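Local atomic coordinates of nisin leader peptide-processing serine protease NisP (Lactococcus lactis subsp. lactis, PDB entry 4MZD), a protein that removes the leader peptide from the precursor of the lantibiotic nisin, probably as a subtilisin-like serine endopeptidase. Residues A[67-70]-A[75-78]; A[132-137]-A[142-147]; A[159-164]-A[344-349]; A[319-324]-A[329-334]. All coordinates share one frame; numbering follows the deposited sequence.

Contact 1: A[67-70]-A[75-78]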
loop_
_atom_site.group_PDB
_atom_site.type_symbol
_atom_site.label_atom_id
_atom_site.label_comp_id
_atom_site.label_asym_id
_atom_site.label_seq_id
_atom_site.Cartn_x
_atom_site.Cartn_y
_atom_site.Cartn_z
ATOM N N ASP A 67 11.578 -21.584 4.879
ATOM C CA ASP A 67 10.828 -22.734 4.391
ATOM C C ASP A 67 9.901 -22.436 3.231
ATOM O O ASP A 67 9.685 -23.299 2.381
ATOM C CB ASP A 67 9.995 -23.341 5.513
ATOM C CG ASP A 67 10.839 -23.937 6.604
ATOM O OD1 ASP A 67 11.932 -24.467 6.298
ATOM O OD2 ASP A 67 10.398 -23.886 7.769
ATOM N N PHE A 68 9.328 -21.236 3.202
ATOM C CA PHE A 68 8.286 -20.946 2.225
ATOM C C PHE A 68 8.739 -19.989 1.120
ATOM O O PHE A 68 7.924 -19.510 0.329
ATOM C CB PHE A 68 7.029 -20.428 2.935
ATOM C CG PHE A 68 6.410 -21.429 3.890
ATOM C CD1 PHE A 68 6.333 -22.778 3.569
ATOM C CD2 PHE A 68 5.908 -21.015 5.118
ATOM C CE1 PHE A 68 5.757 -23.692 4.452
ATOM C CE2 PHE A 68 5.329 -21.922 5.996
ATOM C CZ PHE A 68 5.259 -23.259 5.660
ATOM N N TRP A 69 10.039 -19.728 1.039
ATOM C CA TRP A 69 10.567 -18.897 -0.035
ATOM C C TRP A 69 10.109 -19.378 -1.410
ATOM O O TRP A 69 9.792 -18.569 -2.286
ATOM C CB TRP A 69 12.093 -18.866 0.031
ATOM C CG TRP A 69 12.747 -18.245 -1.154
ATOM C CD1 TRP A 69 13.488 -18.883 -2.104
ATOM C CD2 TRP A 69 12.724 -16.863 -1.523
ATOM N NE1 TRP A 69 13.934 -17.984 -3.039
ATOM C CE2 TRP A 69 13.484 -16.734 -2.704
ATOM C CE3 TRP A 69 12.147 -15.720 -0.964
ATOM C CZ2 TRP A 69 13.677 -15.510 -3.339
ATOM C CZ3 TRP A 69 12.337 -14.503 -1.598
ATOM C CH2 TRP A 69 13.096 -14.409 -2.772
ATOM N N ASP A 70 10.061 -20.691 -1.604
ATOM C CA ASP A 70 9.679 -21.236 -2.903
ATOM C C ASP A 70 8.259 -20.869 -3.326
ATOM O O ASP A 70 7.938 -20.902 -4.514
ATOM C CB ASP A 70 9.857 -22.756 -2.921
ATOM C CG ASP A 70 11.315 -23.169 -2.923
ATOM O OD1 ASP A 70 12.153 -22.369 -3.389
ATOM O OD2 ASP A 70 11.620 -24.295 -2.474
ATOM N N MET A 75 8.016 -12.275 -4.736
ATOM C CA MET A 75 9.255 -11.762 -4.170
ATOM C C MET A 75 10.432 -12.119 -5.078
ATOM O O MET A 75 11.333 -11.313 -5.284
ATOM C CB MET A 75 9.453 -12.311 -2.751
ATOM C CG MET A 75 10.148 -11.394 -1.773
ATOM S SD MET A 75 9.375 -9.758 -1.608
ATOM C CE MET A 75 7.894 -9.961 -0.614
ATOM N N LYS A 76 10.421 -13.326 -5.635
ATOM C CA LYS A 76 11.457 -13.697 -6.594
ATOM C C LYS A 76 11.469 -12.709 -7.759
ATOM O O LYS A 76 12.528 -12.341 -8.273
ATOM C CB LYS A 76 11.233 -15.115 -7.124
ATOM C CG LYS A 76 11.398 -16.212 -6.094
ATOM C CD LYS A 76 11.163 -17.561 -6.750
ATOM C CE LYS A 76 11.174 -18.699 -5.749
ATOM N NZ LYS A 76 11.058 -19.993 -6.476
ATOM N N TYR A 77 10.283 -12.283 -8.176
ATOM C CA TYR A 77 10.159 -11.399 -9.326
ATOM C C TYR A 77 10.912 -10.074 -9.126
ATOM O O TYR A 77 11.614 -9.602 -10.018
ATOM C CB TYR A 77 8.681 -11.136 -9.621
ATOM C CG TYR A 77 8.434 -10.409 -10.917
ATOM C CD1 TYR A 77 8.161 -11.108 -12.083
ATOM C CD2 TYR A 77 8.464 -9.021 -10.973
ATOM C CE1 TYR A 77 7.929 -10.438 -13.273
ATOM C CE2 TYR A 77 8.237 -8.349 -12.150
ATOM C CZ TYR A 77 7.970 -9.062 -13.299
ATOM O OH TYR A 77 7.748 -8.384 -14.475
ATOM N N VAL A 78 10.772 -9.470 -7.954
ATOM C CA VAL A 78 11.372 -8.152 -7.731
ATOM C C VAL A 78 12.801 -8.176 -7.180
ATOM O O VAL A 78 13.486 -7.146 -7.200
ATOM C CB VAL A 78 10.491 -7.244 -6.834
ATOM C CG1 VAL A 78 9.147 -6.990 -7.495
ATOM C CG2 VAL A 78 10.308 -7.845 -5.446
#

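Contact 2: A[132-137]-A[142-147]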
loop_
_atom_site.group_PDB
_atom_site.type_symbol
_atom_site.label_atom_id
_atom_site.label_comp_id
_atom_site.label_asym_id
_atom_site.label_seq_id
_atom_site.Cartn_x
_atom_site.Cartn_y
_atom_site.Cartn_z
ATOM N N PRO A 132 -18.437 -0.682 18.263
ATOM C CA PRO A 132 -18.419 -0.453 19.710
ATOM C C PRO A 132 -17.185 -1.052 20.387
ATOM O O PRO A 132 -16.844 -0.632 21.491
ATOM C CB PRO A 132 -19.700 -1.150 20.193
ATOM C CG PRO A 132 -20.068 -2.101 19.102
ATOM C CD PRO A 132 -19.625 -1.442 17.837
ATOM N N ASP A 133 -16.527 -2.004 19.735
ATOM C CA ASP A 133 -15.322 -2.616 20.294
ATOM C C ASP A 133 -14.101 -1.691 20.242
ATOM O O ASP A 133 -13.155 -1.860 21.008
ATOM C CB ASP A 133 -15.015 -3.947 19.600
ATOM C CG ASP A 133 -15.951 -5.060 20.030
ATOM O OD1 ASP A 133 -16.526 -4.959 21.135
ATOM O OD2 ASP A 133 -16.104 -6.041 19.270
ATOM N N GLU A 134 -14.121 -0.715 19.340
ATOM C CA GLU A 134 -13.012 0.231 19.225
ATOM C C GLU A 134 -13.015 1.228 20.379
ATOM O O GLU A 134 -13.991 1.956 20.583
ATOM C CB GLU A 134 -13.060 0.962 17.886
ATOM C CG GLU A 134 -12.745 0.066 16.717
ATOM C CD GLU A 134 -11.320 -0.445 16.754
ATOM O OE1 GLU A 134 -10.441 0.275 17.271
ATOM O OE2 GLU A 134 -11.086 -1.571 16.282
ATOM N N THR A 135 -11.905 1.266 21.112
ATOM C CA THR A 135 -11.820 2.026 22.355
ATOM C C THR A 135 -11.260 3.440 22.193
ATOM O O THR A 135 -11.468 4.292 23.056
ATOM C CB THR A 135 -10.925 1.299 23.372
ATOM O OG1 THR A 135 -9.594 1.228 22.851
ATOM C CG2 THR A 135 -11.437 -0.113 23.630
ATOM N N GLY A 136 -10.540 3.691 21.103
ATOM C CA GLY A 136 -9.832 4.949 20.952
ATOM C C GLY A 136 -8.517 5.003 21.719
ATOM O O GLY A 136 -7.841 6.029 21.732
ATOM N N ASN A 137 -8.142 3.902 22.357
ATOM C CA ASN A 137 -6.883 3.855 23.094
ATOM C C ASN A 137 -5.714 4.056 22.127
ATOM O O ASN A 137 -5.542 3.271 21.208
ATOM C CB ASN A 137 -6.756 2.513 23.807
ATOM C CG ASN A 137 -5.544 2.442 24.718
ATOM O OD1 ASN A 137 -4.481 2.974 24.410
ATOM N ND2 ASN A 137 -5.703 1.781 25.853
ATOM N N VAL A 142 -3.218 -3.498 17.732
ATOM C CA VAL A 142 -3.460 -4.892 17.379
ATOM C C VAL A 142 -4.279 -4.994 16.087
ATOM O O VAL A 142 -5.248 -4.260 15.894
ATOM C CB VAL A 142 -4.175 -5.620 18.536
ATOM C CG1 VAL A 142 -4.613 -7.013 18.118
ATOM C CG2 VAL A 142 -3.266 -5.669 19.765
ATOM N N ASP A 143 -3.882 -5.911 15.215
ATOM C CA ASP A 143 -4.520 -6.091 13.917
ATOM C C ASP A 143 -5.708 -7.038 14.051
ATOM O O ASP A 143 -5.533 -8.248 14.235
ATOM C CB ASP A 143 -3.492 -6.655 12.939
ATOM C CG ASP A 143 -4.037 -6.849 11.545
ATOM O OD1 ASP A 143 -5.166 -6.390 11.250
ATOM O OD2 ASP A 143 -3.315 -7.458 10.731
ATOM N N LYS A 144 -6.914 -6.482 13.952
ATOM C CA LYS A 144 -8.142 -7.268 14.046
ATOM C C LYS A 144 -8.557 -7.868 12.698
ATOM O O LYS A 144 -9.432 -8.728 12.639
ATOM C CB LYS A 144 -9.292 -6.396 14.566
ATOM C CG LYS A 144 -9.102 -5.800 15.956
ATOM C CD LYS A 144 -10.350 -5.005 16.351
ATOM C CE LYS A 144 -10.318 -4.522 17.801
ATOM N NZ LYS A 144 -9.695 -3.174 17.969
ATOM N N MET A 145 -7.948 -7.389 11.619
ATOM C CA MET A 145 -8.364 -7.729 10.259
ATOM C C MET A 145 -7.460 -8.771 9.610
ATOM O O MET A 145 -7.932 -9.765 9.052
ATOM C CB MET A 145 -8.383 -6.467 9.388
ATOM C CG MET A 145 -9.509 -5.491 9.697
ATOM S SD MET A 145 -9.560 -4.014 8.623
ATOM C CE MET A 145 -8.858 -4.676 7.131
ATOM N N GLY A 146 -6.157 -8.516 9.669
ATOM C CA GLY A 146 -5.167 -9.326 8.984
ATOM C C GLY A 146 -4.392 -8.503 7.975
ATOM O O GLY A 146 -3.212 -8.749 7.730
ATOM N N HIS A 147 -5.058 -7.504 7.399
ATOM C CA HIS A 147 -4.499 -6.757 6.288
ATOM C C HIS A 147 -3.157 -6.108 6.636
ATOM O O HIS A 147 -2.192 -6.203 5.877
ATOM C CB HIS A 147 -5.505 -5.704 5.825
ATOM C CG HIS A 147 -5.139 -5.063 4.531
ATOM N ND1 HIS A 147 -4.452 -3.873 4.462
ATOM C CD2 HIS A 147 -5.350 -5.454 3.253
ATOM C CE1 HIS A 147 -4.264 -3.550 3.195
ATOM N NE2 HIS A 147 -4.794 -4.496 2.442
HETATM O O HOH W 1 -9.702 -0.803 20.059
#

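Contact 3: A[159-164]-A[344-349]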
loop_
_atom_site.group_PDB
_atom_site.type_symbol
_atom_site.label_atom_id
_atom_site.label_comp_id
_atom_site.label_asym_id
_atom_site.label_seq_id
_atom_site.Cartn_x
_atom_site.Cartn_y
_atom_site.Cartn_z
ATOM N N GLY A 159 11.966 -14.630 8.036
ATOM C CA GLY A 159 11.885 -15.943 8.642
ATOM C C GLY A 159 11.425 -16.972 7.638
ATOM O O GLY A 159 12.121 -17.267 6.667
ATOM N N ASN A 160 10.239 -17.518 7.862
ATOM C CA ASN A 160 9.734 -18.565 6.984
ATOM C C ASN A 160 9.374 -18.036 5.598
ATOM O O ASN A 160 9.417 -18.781 4.610
ATOM C CB ASN A 160 8.568 -19.280 7.656
ATOM C CG ASN A 160 8.917 -19.751 9.056
ATOM O OD1 ASN A 160 9.996 -20.297 9.286
ATOM N ND2 ASN A 160 8.016 -19.532 10.000
ATOM N N ILE A 161 9.006 -16.754 5.538
ATOM C CA ILE A 161 8.988 -16.010 4.284
ATOM C C ILE A 161 9.880 -14.791 4.447
ATOM O O ILE A 161 10.267 -14.428 5.568
ATOM C CB ILE A 161 7.569 -15.567 3.840
ATOM C CG1 ILE A 161 6.993 -14.502 4.770
ATOM C CG2 ILE A 161 6.642 -16.759 3.713
ATOM C CD1 ILE A 161 5.793 -13.807 4.195
ATOM N N LEU A 162 10.203 -14.169 3.318
ATOM C CA LEU A 162 11.029 -12.967 3.288
ATOM C C LEU A 162 10.269 -11.815 2.649
ATOM O O LEU A 162 9.615 -11.976 1.608
ATOM C CB LEU A 162 12.301 -13.209 2.476
ATOM C CG LEU A 162 13.255 -14.223 3.099
ATOM C CD1 LEU A 162 14.382 -14.553 2.137
ATOM C CD2 LEU A 162 13.804 -13.732 4.429
ATOM N N GLY A 163 10.365 -10.646 3.266
ATOM C CA GLY A 163 9.898 -9.417 2.654
ATOM C C GLY A 163 10.936 -8.862 1.697
ATOM O O GLY A 163 11.978 -9.490 1.467
ATOM N N VAL A 164 10.682 -7.685 1.136
ATOM C CA VAL A 164 11.664 -7.087 0.240
ATOM C C VAL A 164 12.905 -6.615 0.987
ATOM O O VAL A 164 13.986 -6.527 0.402
ATOM C CB VAL A 164 11.095 -5.900 -0.574
ATOM C CG1 VAL A 164 10.096 -6.385 -1.614
ATOM C CG2 VAL A 164 10.525 -4.812 0.338
ATOM N N GLY A 344 -0.819 -15.657 13.151
ATOM C CA GLY A 344 0.519 -16.103 13.496
ATOM C C GLY A 344 1.140 -16.943 12.395
ATOM O O GLY A 344 2.298 -17.347 12.499
ATOM N N TRP A 345 0.377 -17.181 11.327
ATOM C CA TRP A 345 0.835 -18.020 10.228
ATOM C C TRP A 345 0.738 -17.244 8.908
ATOM O O TRP A 345 1.174 -16.094 8.859
ATOM C CB TRP A 345 0.080 -19.355 10.231
ATOM C CG TRP A 345 0.197 -20.033 11.582
ATOM C CD1 TRP A 345 -0.773 -20.145 12.541
ATOM C CD2 TRP A 345 1.370 -20.646 12.130
ATOM N NE1 TRP A 345 -0.277 -20.809 13.639
ATOM C CE2 TRP A 345 1.035 -21.125 13.413
ATOM C CE3 TRP A 345 2.668 -20.842 11.657
ATOM C CZ2 TRP A 345 1.952 -21.790 14.224
ATOM C CZ3 TRP A 345 3.576 -21.501 12.464
ATOM C CH2 TRP A 345 3.215 -21.964 13.732
ATOM N N TYR A 346 0.163 -17.845 7.866
ATOM C CA TYR A 346 0.258 -17.303 6.509
ATOM C C TYR A 346 -1.063 -17.404 5.777
ATOM O O TYR A 346 -1.940 -18.174 6.159
ATOM C CB TYR A 346 1.369 -18.023 5.726
ATOM C CG TYR A 346 2.640 -17.989 6.524
ATOM C CD1 TYR A 346 3.501 -16.909 6.429
ATOM C CD2 TYR A 346 2.939 -18.988 7.444
ATOM C CE1 TYR A 346 4.640 -16.831 7.201
ATOM C CE2 TYR A 346 4.073 -18.915 8.227
ATOM C CZ TYR A 346 4.918 -17.829 8.110
ATOM O OH TYR A 346 6.044 -17.748 8.899
ATOM N N GLN A 347 -1.187 -16.630 4.707
ATOM C CA GLN A 347 -2.378 -16.653 3.879
ATOM C C GLN A 347 -2.021 -16.191 2.478
ATOM O O GLN A 347 -1.119 -15.373 2.299
ATOM C CB GLN A 347 -3.424 -15.711 4.479
ATOM C CG GLN A 347 -4.723 -15.616 3.719
ATOM C CD GLN A 347 -5.783 -14.880 4.504
ATOM O OE1 GLN A 347 -5.807 -14.932 5.735
ATOM N NE2 GLN A 347 -6.662 -14.182 3.800
ATOM N N TYR A 348 -2.746 -16.708 1.491
ATOM C CA TYR A 348 -2.700 -16.184 0.132
ATOM C C TYR A 348 -3.615 -14.984 -0.009
ATOM O O TYR A 348 -4.782 -15.037 0.385
ATOM C CB TYR A 348 -3.098 -17.270 -0.873
ATOM C CG TYR A 348 -1.952 -18.208 -1.163
ATOM C CD1 TYR A 348 -1.003 -17.873 -2.121
ATOM C CD2 TYR A 348 -1.789 -19.403 -0.460
ATOM C CE1 TYR A 348 0.070 -18.696 -2.389
ATOM C CE2 TYR A 348 -0.714 -20.242 -0.730
ATOM C CZ TYR A 348 0.213 -19.880 -1.689
ATOM O OH TYR A 348 1.288 -20.713 -1.931
ATOM N N VAL A 349 -3.076 -13.915 -0.590
ATOM C CA VAL A 349 -3.781 -12.647 -0.740
ATOM C C VAL A 349 -3.549 -12.091 -2.144
ATOM O O VAL A 349 -2.718 -12.593 -2.901
ATOM C CB VAL A 349 -3.279 -11.614 0.302
ATOM C CG1 VAL A 349 -3.510 -12.126 1.717
ATOM C CG2 VAL A 349 -1.808 -11.287 0.073
#

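Contact 4: A[319-324]-A[329-334]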
loop_
_atom_site.group_PDB
_atom_site.type_symbol
_atom_site.label_atom_id
_atom_site.label_comp_id
_atom_site.label_asym_id
_atom_site.label_seq_id
_atom_site.Cartn_x
_atom_site.Cartn_y
_atom_site.Cartn_z
ATOM N N LYS A 319 -12.029 -15.683 -11.351
ATOM C CA LYS A 319 -13.279 -15.270 -11.974
ATOM C C LYS A 319 -13.757 -16.228 -13.061
ATOM O O LYS A 319 -14.957 -16.456 -13.206
ATOM C CB LYS A 319 -13.129 -13.868 -12.546
ATOM C CG LYS A 319 -13.053 -12.807 -11.496
ATOM C CD LYS A 319 -12.766 -11.472 -12.131
ATOM C CE LYS A 319 -12.586 -10.416 -11.075
ATOM N NZ LYS A 319 -13.698 -10.452 -10.095
ATOM N N LYS A 320 -12.833 -16.776 -13.839
ATOM C CA LYS A 320 -13.215 -17.718 -14.886
ATOM C C LYS A 320 -13.695 -19.050 -14.332
ATOM O O LYS A 320 -14.663 -19.620 -14.832
ATOM C CB LYS A 320 -12.054 -17.989 -15.837
ATOM C CG LYS A 320 -11.790 -16.891 -16.826
ATOM C CD LYS A 320 -10.941 -17.391 -17.978
ATOM C CE LYS A 320 -9.522 -17.684 -17.540
ATOM N NZ LYS A 320 -8.654 -17.994 -18.709
ATOM N N TYR A 321 -13.002 -19.560 -13.321
ATOM C CA TYR A 321 -13.183 -20.952 -12.932
ATOM C C TYR A 321 -13.982 -21.160 -11.661
ATOM O O TYR A 321 -14.481 -22.252 -11.420
ATOM C CB TYR A 321 -11.825 -21.648 -12.832
ATOM C CG TYR A 321 -11.026 -21.520 -14.107
ATOM C CD1 TYR A 321 -11.585 -21.867 -15.327
ATOM C CD2 TYR A 321 -9.740 -21.007 -14.099
ATOM C CE1 TYR A 321 -10.876 -21.734 -16.503
ATOM C CE2 TYR A 321 -9.024 -20.863 -15.270
ATOM C CZ TYR A 321 -9.600 -21.226 -16.469
ATOM O OH TYR A 321 -8.892 -21.087 -17.634
ATOM N N GLY A 322 -14.103 -20.116 -10.851
ATOM C CA GLY A 322 -14.788 -20.233 -9.584
ATOM C C GLY A 322 -13.880 -20.766 -8.495
ATOM O O GLY A 322 -12.830 -21.367 -8.757
ATOM N N GLN A 323 -14.309 -20.555 -7.263
ATOM C CA GLN A 323 -13.504 -20.861 -6.097
ATOM C C GLN A 323 -13.066 -22.324 -5.998
ATOM O O GLN A 323 -11.908 -22.607 -5.696
ATOM C CB GLN A 323 -14.282 -20.456 -4.855
ATOM C CG GLN A 323 -13.550 -20.680 -3.573
ATOM C CD GLN A 323 -14.315 -20.112 -2.413
ATOM O OE1 GLN A 323 -15.261 -20.725 -1.915
ATOM N NE2 GLN A 323 -13.938 -18.916 -1.995
ATOM N N ASP A 324 -13.974 -23.261 -6.245
ATOM C CA ASP A 324 -13.625 -24.667 -6.066
ATOM C C ASP A 324 -12.474 -25.094 -6.969
ATOM O O ASP A 324 -11.518 -25.720 -6.516
ATOM C CB ASP A 324 -14.845 -25.563 -6.282
ATOM C CG ASP A 324 -15.887 -25.386 -5.198
ATOM O OD1 ASP A 324 -15.492 -25.126 -4.039
ATOM O OD2 ASP A 324 -17.092 -25.498 -5.500
ATOM N N GLN A 329 -7.398 -26.902 -8.330
ATOM C CA GLN A 329 -6.408 -27.014 -9.399
ATOM C C GLN A 329 -5.153 -26.180 -9.119
ATOM O O GLN A 329 -4.246 -26.114 -9.951
ATOM C CB GLN A 329 -7.017 -26.660 -10.760
ATOM C CG GLN A 329 -8.130 -27.607 -11.188
ATOM C CD GLN A 329 -8.597 -27.378 -12.615
ATOM O OE1 GLN A 329 -8.053 -26.540 -13.334
ATOM N NE2 GLN A 329 -9.612 -28.127 -13.032
ATOM N N GLY A 330 -5.110 -25.540 -7.950
ATOM C CA GLY A 330 -3.909 -24.868 -7.482
ATOM C C GLY A 330 -3.560 -23.555 -8.161
ATOM O O GLY A 330 -2.402 -23.127 -8.111
ATOM N N TYR A 331 -4.542 -22.900 -8.776
ATOM C CA TYR A 331 -4.291 -21.615 -9.420
ATOM C C TYR A 331 -3.720 -20.593 -8.447
ATOM O O TYR A 331 -2.909 -19.746 -8.834
ATOM C CB TYR A 331 -5.574 -21.065 -10.050
ATOM C CG TYR A 331 -5.965 -21.737 -11.347
ATOM C CD1 TYR A 331 -5.437 -21.303 -12.554
ATOM C CD2 TYR A 331 -6.850 -22.811 -11.363
ATOM C CE1 TYR A 331 -5.787 -21.911 -13.742
ATOM C CE2 TYR A 331 -7.205 -23.424 -12.549
ATOM C CZ TYR A 331 -6.667 -22.968 -13.730
ATOM O OH TYR A 331 -7.010 -23.571 -14.913
ATOM N N TYR A 332 -4.157 -20.660 -7.192
ATOM C CA TYR A 332 -3.729 -19.681 -6.198
ATOM C C TYR A 332 -2.213 -19.675 -5.997
ATOM O O TYR A 332 -1.657 -18.662 -5.591
ATOM C CB TYR A 332 -4.431 -19.911 -4.853
ATOM C CG TYR A 332 -4.082 -21.233 -4.219
ATOM C CD1 TYR A 332 -3.026 -21.342 -3.324
ATOM C CD2 TYR A 332 -4.805 -22.375 -4.520
ATOM C CE1 TYR A 332 -2.704 -22.550 -2.753
ATOM C CE2 TYR A 332 -4.492 -23.586 -3.955
ATOM C CZ TYR A 332 -3.438 -23.669 -3.072
ATOM O OH TYR A 332 -3.121 -24.881 -2.510
ATOM N N LEU A 333 -1.547 -20.798 -6.262
ATOM C CA LEU A 333 -0.109 -20.889 -6.022
ATOM C C LEU A 333 0.683 -19.886 -6.847
ATOM O O LEU A 333 1.723 -19.388 -6.405
ATOM C CB LEU A 333 0.397 -22.301 -6.318
ATOM C CG LEU A 333 -0.137 -23.401 -5.405
ATOM C CD1 LEU A 333 0.101 -24.767 -6.022
ATOM C CD2 LEU A 333 0.516 -23.310 -4.032
ATOM N N LYS A 334 0.201 -19.610 -8.053
ATOM C CA LYS A 334 0.856 -18.649 -8.930
ATOM C C LYS A 334 0.100 -17.330 -9.045
ATOM O O LYS A 334 0.688 -16.321 -9.416
ATOM C CB LYS A 334 1.065 -19.245 -10.321
ATOM C CG LYS A 334 1.989 -20.445 -10.332
ATOM C CD LYS A 334 2.353 -20.861 -11.748
ATOM C CE LYS A 334 1.123 -21.016 -12.624
ATOM N NZ LYS A 334 0.671 -19.720 -13.204
#

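Contact 1: A[67-70]-A[75-78]
Lys76 NZ comes close to two oxygens of Asp70 without bonding to either. It lies 3.8 Å from the backbone oxygen Asp70 O and 4.0 Å from the carboxylate oxygen Asp70 OD1. The second distance is beyond a salt bridge, so any attraction between these opposite charges is long-range and probably modest. The firmer part of the contact is apolar. The Lys76 chain runs extended beyond CG and passes over one face of the Trp69 indole. Its CG sits 3.5 Å above the ring plane near the rim, and Lys76 CE follows over the same ring. The indole points this way because Trp69 CG is anti to the backbone N (chi1 170°). The six-membered end of the indole also meets Met75, with Trp69 CZ3 3.8 Å from Met75 CB. Met75 then bends at chi2 and chi3, which carries its sulfur away from the tryptophan and towards Val164. Asn81 touches both Trp69 and Lys76. The arrangement is a short 3-10 turn packed on the helix that follows it, 73-79. Both belong to the N-terminal part that precedes strand 95-100 of the subtilisin-like fold.

Contact 2: A[132-137]-A[142-147]
The carboxylate of Glu134 receives Lys144 from above its plane. The lysine nitrogen stands 45° out of that plane as seen from OE2. The salt bridge from Lys144 NZ to Glu134 OE2 is short, at 2.7 Å. The two side chains extend toward each other. Lys144 stays extended until a bend at chi4 (90°) turns its amino group, while Glu134 bends at chi2. The other oxygen is also engaged: Glu134 OE1 accepts from a water at 3.1 Å and forms a salt bridge with Arg174. The same water accepts from the backbone Thr135 N at 3.2 Å and, weakly, from Lys144 NZ. Two basic groups thus share this buried carboxylate, which would be expected to stabilise its negative charge. The second flat group is the carboxylate of Asp143. Met145 N and Gly146 N both reach Asp143 OD1 from one face, at 3.0 Å and 2.8 Å. Ser101 OG is hydrogen-bonded to the same oxygen. The first backbone bond closes an Asx turn, and the second, at 175°, is nearly straight. Gly146 is the N-cap of helix 147-156, and His147 is its first residue. His147 ND1 is hydrogen-bonded to Asp100, and NE2 to Ser353 and to the terminal oxygen of Arg488. These bonds match the predicted charge relay system. His147 also opens the His-Gly-Thr motif of subtilases, whose Thr149 is hydrogen-bonded to Asp143 OD2.

Contact 3: A[159-164]-A[344-349]
The polar part of this contact is one hydrogen bond, from Asn160 ND2 to Tyr346 OH. It is 2.9 Å long with an angle of 154° at the hydrogen. The tyrosine oxygen lies only 11° out of the Asn160 amide plane, so the N-H is directed well at it. The amide plane is turned steeply against the phenol ring, and the asparagine comes in across the long axis of the tyrosine. Asn160 CB lies beside the oxygen that its own amide bonds, 3.2 Å from Tyr346 OH. Asp109 completes the polar group. Its OD2 is bonded to Tyr346 OH, and its OD1 takes the backbone N of Asn160. One carboxylate therefore links both partners, and the phenol oxygen is held by two groups.

The apolar part comes from Ile161. Its CG2 lies 4.0 Å from Tyr346 CE1, and its CG1 comes nearly as close to the same carbon. Both branches can reach the ring because CG1 sits between the backbone N and the carbonyl carbon (chi1 68°).

The loop 159-164 lies between helix 147-156 and strand 169-174. Strand 346-349 pairs antiparallel with strand 337-340, whose Phe338 and Thr340 also touch Ile161. Further along the loop, Val164 packs against Met75 and Val78 of helix 73-79.

Contact 4: A[319-324]-A[329-334]
Tyr331 is the residue of 329-334 that meets the other segment, through Tyr321. The chain comes to it from Gln329, at the end of helix 316-328. Gly330 follows with positive phi (74°) and two bonds back into the last helical turn, a Schellman motif. This ends the helix and redirects the chain. Tyr331 then sends its ring back to helix 316-328. The two phenol rings form an offset pair, with planes 29° apart and centroids separated by 4.9 Å. They are displaced along their planes, with little of one over the other. Tyr321 CD2 lies over one face of the Tyr331 ring, 3.6 Å above its plane and towards the rim. The nearest approach is from Tyr321 CE2 to Tyr331 OH, at 3.4 Å. Lys320 CB sits over the centre of one face of the Tyr321 ring, on the side away from Tyr331. Asn317 and Phe326 also touch Tyr331. Next in sequence, Tyr332 turns elsewhere and meets Tyr348 edge-to-face. Leu333 N bonds to Gly330 O, and Lys334 N bonds to Tyr331 O at 3.2 Å, as helix 332-335 gets under way. No hydrogen bond or salt bridge joins the two segments. The hydroxyl oxygens Tyr321 OH and Tyr331 OH remain 4.1 Å apart. The contact therefore rests on dispersion between partly exposed rings, at a surface turn between two helices.

Overall arrangement
From the N terminus, contact 1 closes a short turn into helix 73-79. Contact 2 lies further on, within the loop between strand 117-120 and helix 147-156, and runs up to His147, where that helix begins. Contact 3 opens just beyond that helix and closes only at strand 346-349. Contact 4 falls wholly within this long span, as a local turn from helix 316-328 to helix 332-335. No contacts cross along the chain. In space, contacts 1 and 3 touch, through Phe68 N to Asn160 O and Met75 against Val164. Contacts 3 and 4 touch through Tyr348. Contact 2 stands apart, about 6 Å from contact 3 at the nearest atoms.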